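Local coordinates for protein bacterial leucyl aminopeptidase (Legionella pneumophila, PDB 6ESL) that probably removes N-terminal residues, leucine by preference, from peptides as a secreted two-zinc aminopeptidase that serves Legionella in acquiring nutrients inside amoebas, at residues Lys39-Ala42 with Lys48-Asp51; Gln135-Met140 with Asp366-Leu371; Glu118-Ala123 with Ser240-Lys245; Val261-Val266 with Cys333-Ser338; Ile62-Asp65 with Gly70-Val73. One frame throughout, in Å; residues are numbered along the deposited sequence.

Contact 1: residues Lys39-Ala42 with Lys48-Asp51; sequences KILA and KIID
Lys39 and Asp51 are joined by a pair of backbone hydrogen bonds, with Lys39 N reaching Asp51 O at 3.0 Å and Asp51 N returning to Lys39 O at 2.9 Å. They belong to the hairpin of strands 39-43 and 47-53, in which Ile40 faces Ile50 as a non-hydrogen-bonded antiparallel pair. One step further the register slips. Leu41 and Ala42 both lie opposite Ile49, which makes a classic beta bulge. Ile49 O takes Leu41 N at 2.7 Å, with a C=O...N angle of 170°, and only weakly takes Ala42 N at 3.5 Å. Ile49 N bonds to Ala42 O at 2.9 Å, closing the bulge.

Apolar contacts follow from where the side chains are turned. Ile40 CG1 stands anti to the carbonyl carbon (chi1 -46°), and a second bend at chi2 (-49°) carries CD1 over to Lys48 CD at 3.9 Å and to Ile50 CG2 at 4.0 Å. The bulge also turns Leu41 toward strand 47-53, and its CD1 comes within 4.1 Å of Asp51 CB and also touches Ile49 CG2. Beyond the hairpin, Leu41 and Ala42 pack on helix 88-94.

The buried carboxylate of Asp51 is met by strand 21-27, on the other side of strand 47-53, where Gln23 NE2 bonds to Asp51 OD2. The extended chain of Lys39 leads away, and its NZ makes no contact with this acid. The chemistry thus implies a hairpin aligned chiefly by main-chain polar bonds, with one carbonyl, that of Ile49, serving two successive amides unequally.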
# COMPACT_ATOMS: atom_id res chain seq x y z
N LYS B 39 -13.92 26.13 -22.56
CA LYS B 39 -14.80 26.76 -21.63
C LYS B 39 -14.69 26.03 -20.36
O LYS B 39 -14.68 24.82 -20.34
CB LYS B 39 -16.28 26.66 -22.04
CG LYS B 39 -16.70 27.40 -23.26
CD LYS B 39 -18.22 27.19 -23.58
CE LYS B 39 -18.61 28.00 -24.83
NZ LYS B 39 -20.03 27.88 -25.28
N ILE B 40 -14.64 26.77 -19.27
CA ILE B 40 -14.63 26.18 -17.95
C ILE B 40 -16.08 25.92 -17.60
O ILE B 40 -16.87 26.84 -17.63
CB ILE B 40 -14.05 27.10 -16.87
CG1 ILE B 40 -12.72 27.77 -17.31
CG2 ILE B 40 -13.90 26.34 -15.58
CD1 ILE B 40 -11.70 26.85 -17.89
N LEU B 41 -16.42 24.68 -17.25
CA LEU B 41 -17.79 24.33 -16.90
C LEU B 41 -17.95 24.27 -15.39
O LEU B 41 -19.07 24.44 -14.88
CB LEU B 41 -18.20 22.97 -17.51
CG LEU B 41 -18.23 22.96 -19.05
CD1 LEU B 41 -18.56 21.55 -19.49
CD2 LEU B 41 -19.17 23.94 -19.69
N ALA B 42 -16.89 23.94 -14.69
CA ALA B 42 -16.90 23.82 -13.27
C ALA B 42 -15.46 23.73 -12.80
O ALA B 42 -14.60 23.35 -13.58
CB ALA B 42 -17.64 22.54 -12.85
N LYS B 48 -10.46 21.30 -12.91
CA LYS B 48 -11.44 21.95 -13.75
C LYS B 48 -12.12 20.86 -14.61
O LYS B 48 -11.49 19.91 -14.99
CB LYS B 48 -10.82 22.95 -14.72
CG LYS B 48 -10.15 24.11 -13.98
CD LYS B 48 -9.81 25.25 -14.86
CE LYS B 48 -9.04 26.26 -14.01
NZ LYS B 48 -8.58 27.28 -14.91
N ILE B 49 -13.39 21.06 -14.95
CA ILE B 49 -14.00 20.40 -16.09
C ILE B 49 -14.14 21.41 -17.18
O ILE B 49 -14.83 22.47 -17.05
CB ILE B 49 -15.33 19.70 -15.72
CG1 ILE B 49 -15.04 18.61 -14.76
CG2 ILE B 49 -16.05 19.25 -16.99
CD1 ILE B 49 -16.20 17.98 -14.03
N ILE B 50 -13.57 21.07 -18.31
CA ILE B 50 -13.56 21.95 -19.42
C ILE B 50 -14.29 21.34 -20.61
O ILE B 50 -14.43 20.12 -20.69
CB ILE B 50 -12.13 22.32 -19.87
CG1 ILE B 50 -11.31 21.10 -20.37
CG2 ILE B 50 -11.38 22.97 -18.70
CD1 ILE B 50 -10.06 21.51 -21.09
N ASP B 51 -14.75 22.20 -21.47
CA ASP B 51 -15.33 21.81 -22.73
C ASP B 51 -14.36 22.20 -23.80
O ASP B 51 -13.92 23.37 -23.84
CB ASP B 51 -16.67 22.62 -22.95
CG ASP B 51 -17.36 22.23 -24.21
OD1 ASP B 51 -17.03 22.75 -25.27
OD2 ASP B 51 -18.16 21.29 -24.17

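Contact 2: residues Gln135-Met140 with Asp366-Leu371; sequences QTLTHM and DKMDLL
Met368 leaves its backbone with CG anti to the carbonyl carbon (chi1 -68°) and bends only at its last torsion (chi3 72°), which swings CE against Leu137 and Thr138. On the facing helix, Leu137 CG lies anti to the backbone N (chi1 -171°), a setting that points its branched end at the methionine. The two side chains therefore meet tip to tip, with Leu137 CG 4.1 Å from Met368 CE and 4.2 Å from Met368 CG.

Thr138 comes to the thioether at about a right angle. Its OG1 is 3.2 Å from Met368 CE, a close approach of a methyl group to an oxygen whose own polar partner lies elsewhere, at Trp134 O one turn back in the helix. Met368 SD rests against the helix backbone as well, 3.9 Å from Thr138 CA. Beside this group Leu371 slants across Leu137, and Leu371 CD1 comes to 3.8 Å from Leu137 CD2. The contact is mostly apolar, with no hydrogen bond across the segments. A short 3-10 turn, in which Leu371 N bonds to Met368 O at 3.0 Å, presents both apolar side chains to the helix.

At the start of the same segment Asp366 turns elsewhere: its two carboxylate oxygens accept from the backbone N of Gly221 and Asp222, the latter a ligand of both zinc ions. Helix 130-142 also touches helix 220-239 through Leu137. Both helices belong to a mixed eight-stranded sheet flanked by helices, with two zinc ions bound largely by loops at its edge, as in M28 aminopeptidases.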
# COMPACT_ATOMS: atom_id res chain seq x y z
N GLN B 135 20.70 -9.02 26.08
CA GLN B 135 20.99 -8.49 27.42
C GLN B 135 19.93 -7.48 27.91
O GLN B 135 19.46 -7.55 29.04
CB GLN B 135 22.38 -7.86 27.47
CG GLN B 135 23.52 -8.86 27.28
CD GLN B 135 23.53 -9.94 28.34
OE1 GLN B 135 23.29 -9.67 29.52
NE2 GLN B 135 23.82 -11.17 27.93
N THR B 136 19.57 -6.54 27.04
CA THR B 136 18.48 -5.58 27.30
C THR B 136 17.18 -6.28 27.61
O THR B 136 16.45 -5.95 28.56
CB THR B 136 18.34 -4.61 26.13
OG1 THR B 136 19.56 -3.88 25.99
CG2 THR B 136 17.20 -3.63 26.35
N LEU B 137 16.87 -7.27 26.81
CA LEU B 137 15.64 -8.08 26.96
C LEU B 137 15.65 -8.89 28.28
O LEU B 137 14.62 -9.04 28.99
CB LEU B 137 15.48 -8.97 25.76
CG LEU B 137 14.14 -9.70 25.70
CD1 LEU B 137 12.92 -8.83 25.79
CD2 LEU B 137 14.09 -10.45 24.41
N THR B 138 16.82 -9.39 28.62
CA THR B 138 16.99 -10.05 29.92
C THR B 138 16.60 -9.10 31.02
O THR B 138 15.80 -9.44 31.87
CB THR B 138 18.41 -10.62 30.05
OG1 THR B 138 18.54 -11.64 29.03
CG2 THR B 138 18.71 -11.21 31.49
N HIS B 139 17.14 -7.90 30.99
CA HIS B 139 16.82 -6.96 32.07
C HIS B 139 15.33 -6.57 32.02
O HIS B 139 14.61 -6.63 33.03
CB HIS B 139 17.66 -5.72 31.91
CG HIS B 139 17.52 -4.78 33.07
ND1 HIS B 139 16.49 -3.86 33.15
CD2 HIS B 139 18.20 -4.70 34.24
CE1 HIS B 139 16.57 -3.23 34.31
NE2 HIS B 139 17.60 -3.71 34.97
N MET B 140 14.80 -6.25 30.84
CA MET B 140 13.39 -5.76 30.79
C MET B 140 12.46 -6.83 31.27
O MET B 140 11.55 -6.53 32.03
CB MET B 140 12.99 -5.34 29.37
CG MET B 140 13.61 -4.03 28.95
SD MET B 140 12.87 -3.35 27.45
CE MET B 140 11.26 -2.75 27.99
N ASP B 366 4.85 -15.26 28.04
CA ASP B 366 5.45 -14.47 27.00
C ASP B 366 6.88 -14.26 27.44
O ASP B 366 7.28 -13.24 27.87
CB ASP B 366 4.71 -13.14 26.74
CG ASP B 366 5.35 -12.30 25.63
OD1 ASP B 366 6.27 -12.73 24.95
OD2 ASP B 366 4.96 -11.18 25.47
N LYS B 367 7.64 -15.32 27.23
CA LYS B 367 9.02 -15.42 27.63
C LYS B 367 10.06 -15.40 26.53
O LYS B 367 9.84 -15.87 25.46
CB LYS B 367 9.23 -16.68 28.46
CG LYS B 367 8.54 -16.68 29.79
CD LYS B 367 8.73 -17.97 30.53
CE LYS B 367 7.64 -18.17 31.54
NZ LYS B 367 7.68 -19.48 32.24
N MET B 368 11.25 -14.99 26.92
CA MET B 368 12.39 -14.80 26.08
C MET B 368 12.80 -16.05 25.28
O MET B 368 13.16 -15.98 24.13
CB MET B 368 13.51 -14.52 27.03
CG MET B 368 13.38 -13.25 27.73
SD MET B 368 14.71 -13.07 28.88
CE MET B 368 15.94 -12.81 27.68
N ASP B 369 12.69 -17.19 25.91
CA ASP B 369 13.05 -18.47 25.32
C ASP B 369 12.24 -18.91 24.13
O ASP B 369 12.66 -19.79 23.44
CB ASP B 369 13.15 -19.54 26.37
CG ASP B 369 14.35 -19.36 27.25
OD1 ASP B 369 15.24 -18.60 26.90
OD2 ASP B 369 14.41 -19.97 28.31
N LEU B 370 11.03 -18.39 23.97
CA LEU B 370 10.22 -18.66 22.81
C LEU B 370 10.60 -17.74 21.60
O LEU B 370 10.13 -17.96 20.55
CB LEU B 370 8.76 -18.57 23.20
CG LEU B 370 8.37 -19.47 24.36
CD1 LEU B 370 7.13 -19.05 25.08
CD2 LEU B 370 8.28 -20.94 24.01
N LEU B 371 11.42 -16.73 21.81
CA LEU B 371 11.86 -15.79 20.79
C LEU B 371 13.09 -16.19 19.98
O LEU B 371 13.79 -17.06 20.37
CB LEU B 371 12.04 -14.40 21.34
CG LEU B 371 10.94 -13.84 22.25
CD1 LEU B 371 11.29 -12.45 22.70
CD2 LEU B 371 9.60 -13.89 21.58

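Contact 3: residues Glu118-Ala123 with Ser240-Lys245; sequences EEEVNA and SKTTFK
A beta-alpha-beta crossover, running from strand 203-209 through helix 220-239 to the parallel strand 248-253, supplies the loop in which Thr242 and Phe244 receive Glu120 of helix 118-125. The glutamate spans the gap by standing fully extended, with CG anti to the backbone N (chi1 179°). Everything it offers across the contact passes through a single atom, OE2.

That oxygen meets two neighbours of different character. Phe244 CE1 is 3.2 Å from Glu120 OE2 and CZ is 3.7 Å from it; the carboxylate and ring planes are only 13° apart, and OE2 approaches obliquely. The Glu120 and Thr242 side chains approach each other from opposite directions. Thr242 OG1 is 3.5 Å from Glu120 OE2, a separation that allows at most a weak hydrogen bond, and Thr242 CG2 is 3.6 Å from the same oxygen. The threonine also braces the ring within its own segment, since Thr242 CG2 sits 3.7 Å above the Phe244 plane, displaced toward the rim.

The loop backbone is held separately, because Arg173 NH1 bonds to the carbonyl oxygens of both Ser240 and Thr242. Ser392, near the chain end, touches Glu120 and Phe244 alike, while Ile388 of helix 373-391 packs on Glu120. The result is a light peripheral contact, in which helix 118-125 reaches the return loop of a crossover in an alpha/beta fold through one long side chain.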
# COMPACT_ATOMS: atom_id res chain seq x y z
N GLU B 118 23.71 3.40 0.89
CA GLU B 118 24.20 2.03 1.04
C GLU B 118 25.41 1.85 1.87
O GLU B 118 25.38 1.00 2.75
CB GLU B 118 24.48 1.39 -0.31
CG GLU B 118 23.21 0.82 -0.86
CD GLU B 118 23.39 0.11 -2.16
OE1 GLU B 118 24.08 -0.94 -2.10
OE2 GLU B 118 22.82 0.60 -3.16
N GLU B 119 26.49 2.58 1.59
CA GLU B 119 27.72 2.32 2.33
C GLU B 119 27.58 2.62 3.81
O GLU B 119 27.99 1.78 4.63
CB GLU B 119 28.95 3.05 1.74
CG GLU B 119 29.36 2.54 0.36
CD GLU B 119 30.53 3.32 -0.23
OE1 GLU B 119 30.90 4.38 0.35
OE2 GLU B 119 31.10 2.85 -1.25
N GLU B 120 26.97 3.75 4.16
CA GLU B 120 26.78 4.12 5.56
C GLU B 120 25.87 3.13 6.30
O GLU B 120 26.15 2.77 7.45
CB GLU B 120 26.20 5.53 5.66
CG GLU B 120 25.93 6.00 7.09
CD GLU B 120 25.35 7.39 7.15
OE1 GLU B 120 25.18 8.02 6.08
OE2 GLU B 120 25.06 7.87 8.26
N VAL B 121 24.80 2.69 5.65
CA VAL B 121 23.86 1.71 6.26
C VAL B 121 24.54 0.36 6.48
O VAL B 121 24.54 -0.21 7.59
CB VAL B 121 22.63 1.48 5.35
CG1 VAL B 121 21.79 0.33 5.89
CG2 VAL B 121 21.76 2.74 5.26
N ASN B 122 25.21 -0.12 5.43
CA ASN B 122 25.84 -1.45 5.49
C ASN B 122 26.93 -1.52 6.51
O ASN B 122 27.07 -2.54 7.17
CB ASN B 122 26.28 -1.95 4.10
CG ASN B 122 25.11 -2.56 3.32
OD1 ASN B 122 24.32 -3.32 3.88
ND2 ASN B 122 24.95 -2.18 2.07
N ALA B 123 27.63 -0.41 6.70
CA ALA B 123 28.65 -0.33 7.78
C ALA B 123 28.03 -0.28 9.15
O ALA B 123 28.51 -0.93 10.11
CB ALA B 123 29.57 0.89 7.57
N SER B 240 27.98 6.51 16.03
CA SER B 240 28.49 7.10 14.80
C SER B 240 28.90 8.59 14.99
O SER B 240 28.51 9.26 15.96
CB SER B 240 27.51 6.93 13.66
OG SER B 240 26.32 7.61 13.92
N LYS B 241 29.67 9.08 14.03
CA LYS B 241 30.18 10.41 14.01
C LYS B 241 29.48 11.25 12.96
O LYS B 241 29.85 12.40 12.76
CB LYS B 241 31.65 10.34 13.67
CG LYS B 241 32.42 9.30 14.44
CD LYS B 241 32.64 9.70 15.89
CE LYS B 241 33.60 8.71 16.57
NZ LYS B 241 34.06 9.23 17.86
N THR B 242 28.43 10.72 12.33
CA THR B 242 27.75 11.44 11.29
C THR B 242 26.88 12.54 11.86
O THR B 242 26.23 12.40 12.94
CB THR B 242 26.81 10.48 10.54
OG1 THR B 242 27.53 9.29 10.25
CG2 THR B 242 26.22 11.11 9.25
N THR B 243 26.82 13.61 11.08
CA THR B 243 25.94 14.72 11.32
C THR B 243 24.79 14.54 10.34
O THR B 243 24.99 14.64 9.13
CB THR B 243 26.68 16.06 11.14
OG1 THR B 243 27.71 16.16 12.13
CG2 THR B 243 25.67 17.27 11.20
N PHE B 244 23.59 14.25 10.86
CA PHE B 244 22.47 13.99 9.98
C PHE B 244 21.83 15.30 9.60
O PHE B 244 22.08 16.29 10.28
CB PHE B 244 21.53 13.00 10.67
CG PHE B 244 22.16 11.63 10.89
CD1 PHE B 244 22.35 10.77 9.81
CD2 PHE B 244 22.55 11.23 12.13
CE1 PHE B 244 22.93 9.52 9.98
CE2 PHE B 244 23.12 9.98 12.32
CZ PHE B 244 23.31 9.12 11.24
N LYS B 245 21.06 15.31 8.53
CA LYS B 245 20.26 16.47 8.14
C LYS B 245 18.94 16.65 8.92
O LYS B 245 18.21 17.61 8.65
CB LYS B 245 19.93 16.40 6.66
CG LYS B 245 21.17 16.61 5.80
CD LYS B 245 20.81 16.37 4.34
CE LYS B 245 19.82 17.40 3.82
NZ LYS B 245 19.66 17.12 2.35

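Contact 4: residues Val261-Val266 with Cys333-Ser338; sequences VGSQHV and CSDHAS
The backbones of helix 261-272 and of the turn leading into helix 336-340 come close at two places, with Ser263 CA opposite Asp335 CA and Gln264 CA opposite Ser338 CA, each pair 5.6 Å apart. Between them Ser263 does most of the touching. Its OG stands between the backbone N and the carbonyl carbon (chi1 60°), which aims it across the gap. There Ser263 OG and Ser338 OG form a hydroxyl-hydroxyl hydrogen bond in which either may be donor; the modelled 2.4 Å is too short to be trusted as an exact length. Ser263 OG has a further partner in Leu260 O, just before the helix.

Asp335 also comes close to this serine, its OD1 3.0 Å from Ser263 OG. One water links the two segments: it donates to Asp335 OD1 at 2.6 Å and accepts from Ser263 N at 3.0 Å, so the carboxylate is tied to the main chain of the helix near its start. Gln264 adds only its CG, 3.7 Å from Ser338 OG. Away from the junction, His265 ND1 bonds to Val261 O at 2.9 Å, above the carbonyl plane, while His265 N reaches that oxygen from the other face.

The second subunit also reaches helix 261-272: His77 of that subunit stacks on His265 and its Val73 packs on Gln264. Ser334, next to Asp335, bonds to the zinc ligand Asp284, and the Asp335 side chain is about 7 Å from a zinc ion. Tyr253 of strand 248-253 touches both Ser263 and Asp335, so this strand meets helix 261-272 and the turn into helix 336-340 at their junction.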
# COMPACT_ATOMS: atom_id res chain seq x y z
N VAL B 261 -2.18 5.16 25.17
CA VAL B 261 -2.18 6.37 25.94
C VAL B 261 -0.91 7.23 25.82
O VAL B 261 -1.01 8.43 25.66
CB VAL B 261 -2.44 6.08 27.45
CG1 VAL B 261 -2.49 7.40 28.27
CG2 VAL B 261 -3.78 5.37 27.59
N GLY B 262 0.24 6.59 25.93
CA GLY B 262 1.52 7.27 25.93
C GLY B 262 1.82 7.87 24.59
O GLY B 262 2.22 9.04 24.51
N SER B 263 1.56 7.12 23.52
CA SER B 263 1.83 7.60 22.17
C SER B 263 1.00 8.84 21.92
O SER B 263 1.46 9.79 21.29
CB SER B 263 1.49 6.51 21.15
OG SER B 263 0.13 6.14 21.22
N GLN B 264 -0.24 8.83 22.41
CA GLN B 264 -1.13 9.98 22.25
C GLN B 264 -0.55 11.19 22.97
O GLN B 264 -0.60 12.31 22.46
CB GLN B 264 -2.52 9.66 22.79
CG GLN B 264 -3.27 8.60 21.99
CD GLN B 264 -4.62 8.26 22.60
OE1 GLN B 264 -4.73 7.33 23.40
NE2 GLN B 264 -5.64 9.01 22.23
N HIS B 265 -0.00 10.98 24.16
CA HIS B 265 0.59 12.07 24.91
C HIS B 265 1.78 12.64 24.14
O HIS B 265 1.96 13.86 24.07
CB HIS B 265 1.03 11.60 26.30
CG HIS B 265 -0.05 11.67 27.33
ND1 HIS B 265 -0.97 10.66 27.51
CD2 HIS B 265 -0.36 12.63 28.23
CE1 HIS B 265 -1.80 10.99 28.49
NE2 HIS B 265 -1.45 12.18 28.94
N VAL B 266 2.60 11.75 23.58
CA VAL B 266 3.77 12.15 22.82
C VAL B 266 3.41 12.93 21.55
O VAL B 266 4.05 13.93 21.22
CB VAL B 266 4.64 10.94 22.43
CG1 VAL B 266 5.81 11.38 21.57
CG2 VAL B 266 5.12 10.21 23.67
N CYS B 333 -4.07 -0.77 17.00
CA CYS B 333 -3.18 -1.92 17.00
C CYS B 333 -1.94 -1.64 17.86
O CYS B 333 -1.66 -2.35 18.82
CB CYS B 333 -2.76 -2.28 15.58
SG CYS B 333 -1.65 -3.71 15.46
N SER B 334 -1.22 -0.59 17.49
CA SER B 334 -0.06 -0.14 18.21
C SER B 334 0.18 1.33 17.98
O SER B 334 -0.60 2.01 17.35
CB SER B 334 1.18 -0.93 17.80
OG SER B 334 2.18 -0.91 18.76
N ASP B 335 1.29 1.82 18.52
CA ASP B 335 1.53 3.26 18.64
C ASP B 335 1.67 4.04 17.33
O ASP B 335 1.42 5.24 17.31
CB ASP B 335 2.74 3.56 19.60
CG ASP B 335 2.51 2.99 20.93
OD1 ASP B 335 1.57 3.48 21.60
OD2 ASP B 335 3.36 2.09 21.32
N HIS B 336 1.96 3.37 16.22
CA HIS B 336 1.95 4.05 14.93
C HIS B 336 0.62 4.69 14.66
O HIS B 336 0.57 5.74 13.98
CB HIS B 336 2.28 3.07 13.82
CG HIS B 336 1.36 1.90 13.78
ND1 HIS B 336 1.41 0.89 14.75
CD2 HIS B 336 0.35 1.58 12.91
CE1 HIS B 336 0.42 0.02 14.45
NE2 HIS B 336 -0.24 0.44 13.35
N ALA B 337 -0.46 4.15 15.21
CA ALA B 337 -1.79 4.67 14.94
C ALA B 337 -1.99 6.08 15.44
O ALA B 337 -2.75 6.86 14.85
CB ALA B 337 -2.88 3.73 15.48
N SER B 338 -1.39 6.37 16.59
CA SER B 338 -1.39 7.69 17.15
C SER B 338 -0.85 8.78 16.22
O SER B 338 -1.47 9.87 16.14
CB SER B 338 -0.72 7.70 18.53
OG SER B 338 -1.36 6.73 19.39
O HOH W 1 1.24 4.24 24.08

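Contact 5: residues Ile62-Asp65 with Gly70-Val73; sequences ILAD and GHFV
Ala64 presses its CB against one face of the His71 ring. The methyl carbon lies 3.9 Å from the centroid of the His71 ring and 29° off its normal, a CH-pi contact. His71 CG stands beside the backbone N (chi1 -71°), an orientation that folds the imidazole back over helix 57-67 and brings the face, not the rim, to the alanine. Asp65 comes to the same ring with its carboxylate turned 57° from the ring plane, but it is too close as modelled, and the imidazole is probably turned over, so the approach is doubtful. The other oxygen, Asp65 OD2, has a definite partner in His362 of the second subunit.

Ala64 CB also meets the loop backbone, at 3.5 Å from Gly70 O. Two waters bridge helix and loop. The first donates both to Ala64 O and to Gly70 O, at 2.8 Å each. The second donates to Ala64 O at 3.1 Å and accepts from Gly70 N at 3.0 Å. Gly70 has backbone angles at which a side chain would jam against the carbonyl O of the residue before, which calls for glycine.

The loop goes on into the core of its own domain, where Phe72 packs on Leu24 and Val26, while His71 also touches Gly332 of the second subunit. Chemically, the contact pairs one apolar face contact with a hydrated polar patch: the helix carbonyl of Ala64 is satisfied by two waters, which bridge it to the backbone of Gly70 in the loop that follows the helix.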
# COMPACT_ATOMS: atom_id res chain seq x y z
N ILE B 62 -0.74 15.43 -25.81
CA ILE B 62 0.64 15.82 -26.04
C ILE B 62 1.07 16.79 -24.94
O ILE B 62 2.08 16.58 -24.30
CB ILE B 62 0.92 16.44 -27.42
CG1 ILE B 62 0.59 15.47 -28.59
CG2 ILE B 62 2.37 16.87 -27.56
CD1 ILE B 62 1.11 14.07 -28.38
N LEU B 63 0.25 17.80 -24.69
CA LEU B 63 0.51 18.71 -23.62
C LEU B 63 0.69 18.00 -22.30
O LEU B 63 1.67 18.29 -21.62
CB LEU B 63 -0.50 19.85 -23.50
CG LEU B 63 -0.26 20.87 -22.40
CD1 LEU B 63 0.97 21.70 -22.73
CD2 LEU B 63 -1.51 21.80 -22.22
N ALA B 64 -0.21 17.08 -21.95
CA ALA B 64 -0.19 16.44 -20.69
C ALA B 64 1.12 15.61 -20.56
O ALA B 64 1.65 15.46 -19.43
CB ALA B 64 -1.38 15.46 -20.49
N ASP B 65 1.54 14.99 -21.66
CA ASP B 65 2.76 14.14 -21.68
C ASP B 65 3.95 15.04 -21.29
O ASP B 65 4.65 14.68 -20.34
CB ASP B 65 3.05 13.58 -23.08
CG ASP B 65 2.01 12.45 -23.53
OD1 ASP B 65 1.33 11.81 -22.66
OD2 ASP B 65 1.95 12.21 -24.77
N GLY B 70 0.07 14.73 -14.79
CA GLY B 70 -1.17 13.92 -14.90
C GLY B 70 -1.86 14.12 -16.26
O GLY B 70 -1.55 15.06 -17.00
N HIS B 71 -2.79 13.26 -16.54
CA HIS B 71 -3.57 13.30 -17.76
C HIS B 71 -4.96 13.79 -17.41
O HIS B 71 -5.14 14.59 -16.49
CB HIS B 71 -3.50 11.94 -18.47
CG HIS B 71 -2.15 11.70 -19.07
ND1 HIS B 71 -1.89 11.99 -20.40
CD2 HIS B 71 -0.95 11.40 -18.48
CE1 HIS B 71 -0.59 11.85 -20.61
NE2 HIS B 71 0.01 11.52 -19.46
N PHE B 72 -5.93 13.33 -18.18
CA PHE B 72 -7.33 13.85 -18.06
C PHE B 72 -8.28 12.67 -18.17
O PHE B 72 -7.92 11.59 -18.64
CB PHE B 72 -7.56 14.94 -19.02
CG PHE B 72 -7.38 14.54 -20.46
CD1 PHE B 72 -8.37 13.80 -21.14
CD2 PHE B 72 -6.29 14.96 -21.19
CE1 PHE B 72 -8.23 13.43 -22.44
CE2 PHE B 72 -6.16 14.61 -22.55
CZ PHE B 72 -7.11 13.80 -23.13
N VAL B 73 -9.51 12.90 -17.66
CA VAL B 73 -10.58 11.90 -17.80
C VAL B 73 -11.66 12.51 -18.66
O VAL B 73 -12.05 13.65 -18.45
CB VAL B 73 -11.08 11.44 -16.42
CG1 VAL B 73 -12.32 10.52 -16.58
CG2 VAL B 73 -9.97 10.71 -15.69
O HOH W 2 0.61 16.80 -17.22
O HOH W 3 1.63 13.49 -17.09

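How the contacts relate
The five contacts trace two bodies linked by one chain. Contacts 1 and 5 come first in sequence and share the small N-terminal module: their centres are 15 Å apart, and strand 47-53 leads on to helix 57-67. Contacts 2, 3 and 4 belong to the larger zinc-bearing body around the eight-stranded mixed sheet, where contacts 2 and 3 alternate along the chain and contact 4 falls between the segments of contact 2. Contacts 1 and 2 lie 64 Å apart between centres, on opposite sides of the chain's centre. Contacts 4 and 5 both touch the second subunit, so the N-terminal module and the peptidase body both take part in the dimer.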